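Local structure of putative metallopeptidase (Shewanella baltica OS155, 3IEH) at residues Ser15-Cys20 with Leu86-Ser91; Leu157-Cys162 with Val235-Arg240; Thr245-Leu250 with Val257-Ala262. The protein binds a zinc ion and is probably a hydrolase of the peptidase M14 family, possibly acting as a metallocarboxypeptidase. All blocks are in the same frame, centred on the assembly; numbering follows the deposited sequence.

Interaction 1: residues Ser15-Cys20 with Leu86-Ser91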
# COMPACT_ATOMS: atom_id res chain seq x y z
N SER A 15 9.11 -9.37 -15.08
CA SER A 15 9.12 -10.21 -13.89
C SER A 15 9.21 -11.65 -14.32
O SER A 15 8.35 -12.09 -15.04
CB SER A 15 7.81 -10.07 -13.13
OG SER A 15 7.66 -11.10 -12.15
N ASP A 16 10.21 -12.40 -13.87
CA ASP A 16 10.19 -13.82 -14.19
C ASP A 16 9.42 -14.59 -13.14
O ASP A 16 9.04 -15.71 -13.40
CB ASP A 16 11.54 -14.48 -14.61
CG ASP A 16 12.74 -13.95 -13.88
OD1 ASP A 16 12.68 -12.85 -13.30
OD2 ASP A 16 13.78 -14.64 -13.93
N ILE A 17 9.12 -13.95 -12.01
CA ILE A 17 8.24 -14.58 -11.04
C ILE A 17 6.87 -14.78 -11.65
O ILE A 17 6.30 -15.85 -11.53
CB ILE A 17 8.09 -13.79 -9.73
CG1 ILE A 17 9.44 -13.71 -8.99
CG2 ILE A 17 7.07 -14.48 -8.83
CD1 ILE A 17 9.37 -12.96 -7.70
N PHE A 18 6.35 -13.76 -12.33
CA PHE A 18 5.02 -13.83 -12.97
C PHE A 18 5.10 -14.02 -14.48
O PHE A 18 4.09 -14.17 -15.15
CB PHE A 18 4.20 -12.57 -12.62
CG PHE A 18 3.87 -12.46 -11.15
CD1 PHE A 18 2.82 -13.18 -10.61
CD2 PHE A 18 4.65 -11.67 -10.31
CE1 PHE A 18 2.56 -13.11 -9.27
CE2 PHE A 18 4.38 -11.59 -8.97
CZ PHE A 18 3.33 -12.30 -8.44
N ASN A 19 6.32 -14.00 -15.00
CA ASN A 19 6.57 -14.20 -16.43
C ASN A 19 5.77 -13.23 -17.28
O ASN A 19 5.15 -13.62 -18.26
CB ASN A 19 6.29 -15.65 -16.83
CG ASN A 19 6.80 -15.98 -18.23
OD1 ASN A 19 7.80 -15.42 -18.68
ND2 ASN A 19 6.11 -16.87 -18.91
N CYS A 20 5.78 -11.96 -16.91
CA CYS A 20 5.05 -10.96 -17.67
C CYS A 20 5.64 -9.57 -17.43
O CYS A 20 6.64 -9.44 -16.70
CB CYS A 20 3.57 -11.00 -17.29
SG CYS A 20 3.23 -10.43 -15.65
N LEU A 86 1.78 -7.98 -3.63
CA LEU A 86 0.56 -8.45 -2.96
C LEU A 86 0.09 -9.76 -3.56
O LEU A 86 -0.33 -10.66 -2.84
CB LEU A 86 -0.57 -7.42 -3.00
CG LEU A 86 -1.80 -7.70 -2.13
CD1 LEU A 86 -1.46 -8.26 -0.74
CD2 LEU A 86 -2.64 -6.43 -1.99
N LEU A 87 0.20 -9.89 -4.89
CA LEU A 87 -0.18 -11.14 -5.53
C LEU A 87 0.72 -12.26 -5.05
O LEU A 87 0.26 -13.36 -4.81
CB LEU A 87 -0.10 -11.07 -7.07
CG LEU A 87 -1.32 -10.51 -7.82
CD1 LEU A 87 -1.03 -10.46 -9.36
CD2 LEU A 87 -2.56 -11.37 -7.52
N HIS A 88 2.02 -11.99 -4.95
CA HIS A 88 2.95 -12.98 -4.51
C HIS A 88 2.57 -13.48 -3.11
O HIS A 88 2.48 -14.69 -2.87
CB HIS A 88 4.36 -12.43 -4.47
CG HIS A 88 5.35 -13.43 -4.00
ND1 HIS A 88 5.65 -13.61 -2.67
CD2 HIS A 88 6.03 -14.38 -4.68
CE1 HIS A 88 6.51 -14.60 -2.55
NE2 HIS A 88 6.77 -15.08 -3.76
N PHE A 89 2.35 -12.53 -2.22
CA PHE A 89 1.95 -12.81 -0.86
C PHE A 89 0.68 -13.66 -0.76
O PHE A 89 0.61 -14.58 0.04
CB PHE A 89 1.76 -11.49 -0.13
CG PHE A 89 1.01 -11.60 1.15
CD1 PHE A 89 1.68 -11.92 2.33
CD2 PHE A 89 -0.35 -11.35 1.19
CE1 PHE A 89 1.00 -11.99 3.52
CE2 PHE A 89 -1.05 -11.43 2.38
CZ PHE A 89 -0.37 -11.76 3.55
N LEU A 90 -0.31 -13.35 -1.59
CA LEU A 90 -1.57 -14.07 -1.56
C LEU A 90 -1.41 -15.48 -2.07
O LEU A 90 -2.05 -16.40 -1.56
CB LEU A 90 -2.65 -13.36 -2.39
CG LEU A 90 -3.08 -12.03 -1.79
CD1 LEU A 90 -3.95 -11.25 -2.80
CD2 LEU A 90 -3.75 -12.22 -0.42
N SER A 91 -0.56 -15.64 -3.08
CA SER A 91 -0.33 -16.95 -3.67
C SER A 91 0.22 -17.88 -2.59
O SER A 91 -0.05 -19.07 -2.60
CB SER A 91 0.63 -16.87 -4.86
OG SER A 91 1.95 -16.67 -4.42

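Interaction 2: residues Leu157-Cys162 with Val235-Arg240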
# COMPACT_ATOMS: atom_id res chain seq x y z
N LEU A 157 -16.08 2.72 6.28
CA LEU A 157 -15.71 1.37 5.95
C LEU A 157 -14.19 1.17 6.07
O LEU A 157 -13.73 0.18 6.60
CB LEU A 157 -16.17 1.05 4.54
CG LEU A 157 -15.83 -0.33 4.00
CD1 LEU A 157 -16.63 -1.38 4.76
CD2 LEU A 157 -16.15 -0.33 2.50
N LEU A 158 -13.42 2.15 5.60
CA LEU A 158 -11.98 2.00 5.59
C LEU A 158 -11.39 2.14 6.98
O LEU A 158 -10.47 1.42 7.32
CB LEU A 158 -11.36 3.00 4.62
CG LEU A 158 -11.74 2.79 3.16
CD1 LEU A 158 -11.13 3.91 2.33
CD2 LEU A 158 -11.29 1.42 2.70
N ILE A 159 -11.92 3.05 7.80
CA ILE A 159 -11.41 3.20 9.17
C ILE A 159 -11.64 1.90 9.92
O ILE A 159 -10.69 1.38 10.50
CB ILE A 159 -12.06 4.39 9.92
CG1 ILE A 159 -11.59 5.72 9.28
CG2 ILE A 159 -11.68 4.36 11.39
CD1 ILE A 159 -12.66 6.82 9.30
N ALA A 160 -12.87 1.37 9.90
CA ALA A 160 -13.18 0.05 10.48
C ALA A 160 -12.22 -1.05 9.98
O ALA A 160 -11.79 -1.87 10.75
CB ALA A 160 -14.63 -0.37 10.19
N ALA A 161 -11.86 -1.03 8.69
CA ALA A 161 -10.96 -2.05 8.10
C ALA A 161 -9.51 -1.98 8.58
O ALA A 161 -8.74 -2.94 8.43
CB ALA A 161 -10.99 -1.94 6.55
N CYS A 162 -9.12 -0.85 9.17
CA CYS A 162 -7.73 -0.65 9.54
C CYS A 162 -7.48 -0.11 10.95
O CYS A 162 -6.39 0.39 11.23
CB CYS A 162 -7.07 0.27 8.51
SG CYS A 162 -7.54 2.00 8.61
N VAL A 235 -4.44 7.19 9.91
CA VAL A 235 -3.89 7.18 11.27
C VAL A 235 -4.55 8.28 12.12
O VAL A 235 -4.96 8.01 13.24
CB VAL A 235 -2.35 7.28 11.27
CG1 VAL A 235 -1.80 7.68 12.66
CG2 VAL A 235 -1.74 5.95 10.73
N ARG A 236 -4.66 9.51 11.61
CA ARG A 236 -5.35 10.57 12.34
C ARG A 236 -6.80 10.15 12.58
O ARG A 236 -7.35 10.47 13.62
CB ARG A 236 -5.37 11.91 11.58
CG ARG A 236 -4.03 12.62 11.34
CD ARG A 236 -3.50 13.42 12.55
NE ARG A 236 -4.48 14.38 13.06
CZ ARG A 236 -5.06 14.33 14.26
NH1 ARG A 236 -4.75 13.36 15.14
NH2 ARG A 236 -5.95 15.26 14.60
N SER A 237 -7.43 9.46 11.61
CA SER A 237 -8.83 9.00 11.77
C SER A 237 -9.01 7.86 12.79
O SER A 237 -10.14 7.57 13.20
CB SER A 237 -9.44 8.58 10.43
OG SER A 237 -9.42 9.67 9.54
N GLY A 238 -7.93 7.22 13.20
CA GLY A 238 -8.02 6.19 14.22
C GLY A 238 -7.20 4.94 14.03
O GLY A 238 -7.25 4.08 14.90
N ALA A 239 -6.47 4.82 12.90
CA ALA A 239 -5.58 3.65 12.66
C ALA A 239 -4.46 3.70 13.69
O ALA A 239 -3.71 4.70 13.76
CB ALA A 239 -5.03 3.65 11.23
N ARG A 240 -4.38 2.65 14.50
CA ARG A 240 -3.50 2.63 15.68
C ARG A 240 -2.02 2.68 15.35
O ARG A 240 -1.26 3.31 16.07
CB ARG A 240 -3.81 1.43 16.58
CG ARG A 240 -5.10 1.63 17.35
CD ARG A 240 -5.42 0.42 18.21
NE ARG A 240 -6.67 0.60 18.95
CZ ARG A 240 -7.86 0.12 18.59
NH1 ARG A 240 -8.01 -0.60 17.48
NH2 ARG A 240 -8.93 0.38 19.34

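Interaction 3: residues Thr245-Leu250 with Val257-Ala262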
# COMPACT_ATOMS: atom_id res chain seq x y z
N THR A 245 5.79 1.54 3.37
CA THR A 245 7.09 1.02 3.00
C THR A 245 7.46 1.54 1.62
O THR A 245 6.59 1.73 0.77
CB THR A 245 7.11 -0.52 2.97
OG1 THR A 245 6.13 -0.97 2.06
CG2 THR A 245 6.82 -1.12 4.38
N GLU A 246 8.75 1.79 1.42
CA GLU A 246 9.26 2.27 0.14
C GLU A 246 10.41 1.36 -0.30
O GLU A 246 11.51 1.46 0.23
CB GLU A 246 9.74 3.72 0.28
CG GLU A 246 8.63 4.71 0.63
CD GLU A 246 7.84 5.20 -0.58
OE1 GLU A 246 8.19 4.93 -1.76
OE2 GLU A 246 6.85 5.88 -0.33
N THR A 247 10.14 0.44 -1.21
CA THR A 247 11.19 -0.34 -1.83
C THR A 247 11.82 0.47 -2.98
O THR A 247 11.16 1.27 -3.66
CB THR A 247 10.69 -1.72 -2.34
OG1 THR A 247 9.51 -1.57 -3.15
CG2 THR A 247 10.40 -2.65 -1.17
N PRO A 248 13.10 0.27 -3.21
CA PRO A 248 13.79 1.08 -4.22
C PRO A 248 13.58 0.56 -5.64
O PRO A 248 14.07 -0.53 -5.98
CB PRO A 248 15.26 0.96 -3.81
CG PRO A 248 15.35 -0.37 -3.09
CD PRO A 248 14.02 -0.58 -2.44
N ALA A 249 12.97 1.39 -6.49
CA ALA A 249 12.58 0.94 -7.83
C ALA A 249 13.73 0.97 -8.84
O ALA A 249 13.52 0.68 -10.03
CB ALA A 249 11.37 1.74 -8.35
N LEU A 250 14.93 1.34 -8.38
CA LEU A 250 16.18 1.23 -9.18
C LEU A 250 16.81 -0.16 -9.03
O LEU A 250 17.77 -0.48 -9.70
CB LEU A 250 17.22 2.31 -8.80
CG LEU A 250 16.87 3.78 -9.10
CD1 LEU A 250 17.98 4.75 -8.57
CD2 LEU A 250 16.62 3.98 -10.62
N VAL A 257 9.29 -7.28 -5.59
CA VAL A 257 8.09 -8.08 -5.40
C VAL A 257 8.23 -8.89 -4.11
O VAL A 257 7.33 -8.89 -3.26
CB VAL A 257 7.85 -9.06 -6.57
CG1 VAL A 257 6.68 -9.99 -6.24
CG2 VAL A 257 7.61 -8.32 -7.86
N LEU A 258 9.36 -9.59 -3.97
CA LEU A 258 9.62 -10.43 -2.78
C LEU A 258 9.75 -9.61 -1.51
O LEU A 258 9.28 -10.03 -0.45
CB LEU A 258 10.88 -11.28 -2.96
CG LEU A 258 10.76 -12.35 -4.06
CD1 LEU A 258 12.07 -13.09 -4.19
CD2 LEU A 258 9.63 -13.34 -3.83
N ALA A 259 10.38 -8.44 -1.62
CA ALA A 259 10.51 -7.52 -0.46
C ALA A 259 9.15 -7.01 0.01
O ALA A 259 8.90 -6.91 1.21
CB ALA A 259 11.43 -6.31 -0.81
N ASN A 260 8.30 -6.65 -0.95
CA ASN A 260 6.95 -6.18 -0.69
C ASN A 260 6.12 -7.28 -0.03
O ASN A 260 5.38 -7.02 0.91
CB ASN A 260 6.31 -5.66 -1.98
CG ASN A 260 6.69 -4.20 -2.28
OD1 ASN A 260 6.10 -3.30 -1.72
ND2 ASN A 260 7.68 -3.99 -3.14
N SER A 261 6.29 -8.51 -0.50
CA SER A 261 5.63 -9.67 0.08
C SER A 261 6.11 -9.95 1.52
O SER A 261 5.33 -10.34 2.38
CB SER A 261 5.89 -10.91 -0.78
OG SER A 261 5.19 -12.04 -0.30
N ALA A 262 7.40 -9.77 1.75
CA ALA A 262 7.98 -9.98 3.06
C ALA A 262 7.44 -8.93 4.04
O ALA A 262 7.07 -9.28 5.16
CB ALA A 262 9.50 -9.95 3.00

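Interaction 1: residues Ser15-Cys20 with Leu86-Ser91
Phe18 reaches from a tight turn to helix 81-91 and lays the far end of its ring against CB of Leu87 and the backbone N of His88. This is the close-packed part: CZ of Phe18 lies 3.9 Å from CB of Leu87 and 3.7 Å from the backbone N of His88, which sits at the ring edge, near its plane. A long, flat ring suits the place: it spans the distance from the turn to the helix. With CG beside the backbone N and anti to the carbonyl carbon (chi1 -65°), the ring projects toward the helix. Leu87 adds a buried aliphatic surface that also packs on Phe28, while Trp84 meets the Phe18 ring with the planes at about 50°.

The looser side belongs to Ile17, a solvent-exposed residue. Its CG2 approaches the edge of the His88 imidazole at CD2 (4.3 Å) and also covers one face of the Phe18 ring near its rim. The polar end of His88 is engaged with Ser261 through ND1.

The turn is braced from within: Phe18 N donates to Ser15 OG at 3.0 Å, the hydroxyl of Ser15 also bonding to Asp254. Ser15 thus forms an ST motif, and Asn19 and Cys20 together face Ser15 as a G1 beta bulge, closing the hairpin between strands 14-15 and 20-21.

Interaction 2: residues Leu157-Cys162 with Val235-Arg240
Ile159 meets Ser237 where helix 155-162 packs against the C-terminal end of helix 230-237, which is closed by a Schellman motif at Gly238. Positive phi (139°) there turns the chain out of the helix; at these backbone angles there is no room for a CB beside the carbonyl oxygen of Ser237, and glycine has none. Gly238 N bonds back to Val235 O within that last turn.

Polar links lie at the margin, where the exposed Arg240 forms a salt bridge with Asp164 through NH1 and pairs its backbone with that of Arg163.

Van der Waals packing carries the contact. With CG1 anti to the carbonyl carbon (chi1 -68°), the longer branch of Ile159 lays CG1 and CD1 along CB of Ser237, each at 3.8 Å, while CG2 faces the carbonyl O of Ser237. Leu234, in the same helix as Ser237, touches both Ile159 and Cys162. A small serine allows this approach, since its methylene does the touching while OG bonds to the carbonyl of Cys233, one turn back. Further along, the buried pair Cys162 and Ala239 meets with SG 4.0 Å from CB, two compact side chains letting the backbones come within 5.7 Å at their CA atoms. Tightest of these contacts, CB of Ala239 lies 3.5 Å from the carbonyl O of Cys162.

Interaction 3: residues Thr245-Leu250 with Val257-Ala262
Strand 242-248, which carries the predicted proton donor/acceptor Glu246, is covered on one side by helix 253-271, and the contact centres on Thr247 and Asn260. The side-chain amide of Asn260 bridges the gap: ND2 donates to OG1 of Thr247 at 3.0 Å. The bond is somewhat bent, with an N-H...O angle of 145°. The hydroxyl oxygen lies 22° out of the amide plane. Asn260 holds CG beside the backbone N, anti to the carbonyl carbon, and its amide extends across to the strand. ND2 also bonds to the carbonyl of Arg256 one turn earlier, so both partners fix the amide, while OG1 of Thr247 bonds to Glu171 as well. Asparagine suits this buried place by supplying a donor group with two hydrogens.

In this M14-type fold the strand belongs to a mixed sheet, beside strand 165-172, and the helix runs back along it nearly antiparallel: the short segments have an angle of 161° and axes 9.2 Å apart. Thr245 and Thr247 point toward the helix, whereas the Glu246 side chain leaves from the other face, where it touches the zinc ligand His170.

CG2 of Thr247 packs against both the Asn260 amide and Ala259, 3.8 Å from CB of Ala259, a small residue that permits close approach and is also packed by Tyr203 and Phe204. Thr245 makes a looser approach, its OG1 4.4 Å from OD1 of Asn260.

How the interactions relate
Interaction 3 is fully buried and polar at its heart, joining an interior strand of the sheet to its covering helix near the zinc site. Interactions 1 and 2 lie farther out, partly buried, away from the annotated sites and on opposite sides of the chain's centre, about 28 Å apart between centres; both rely on van der Waals packing across their segments. Interaction 1 touches interaction 3 directly, because helices 81-91 and 253-271 are neighbours: CB of His88 packs 3.8 Å from CG1 of Val257. Interaction 2 touches neither, but helix 230-237 is followed in the chain by strand 242-248 of interaction 3.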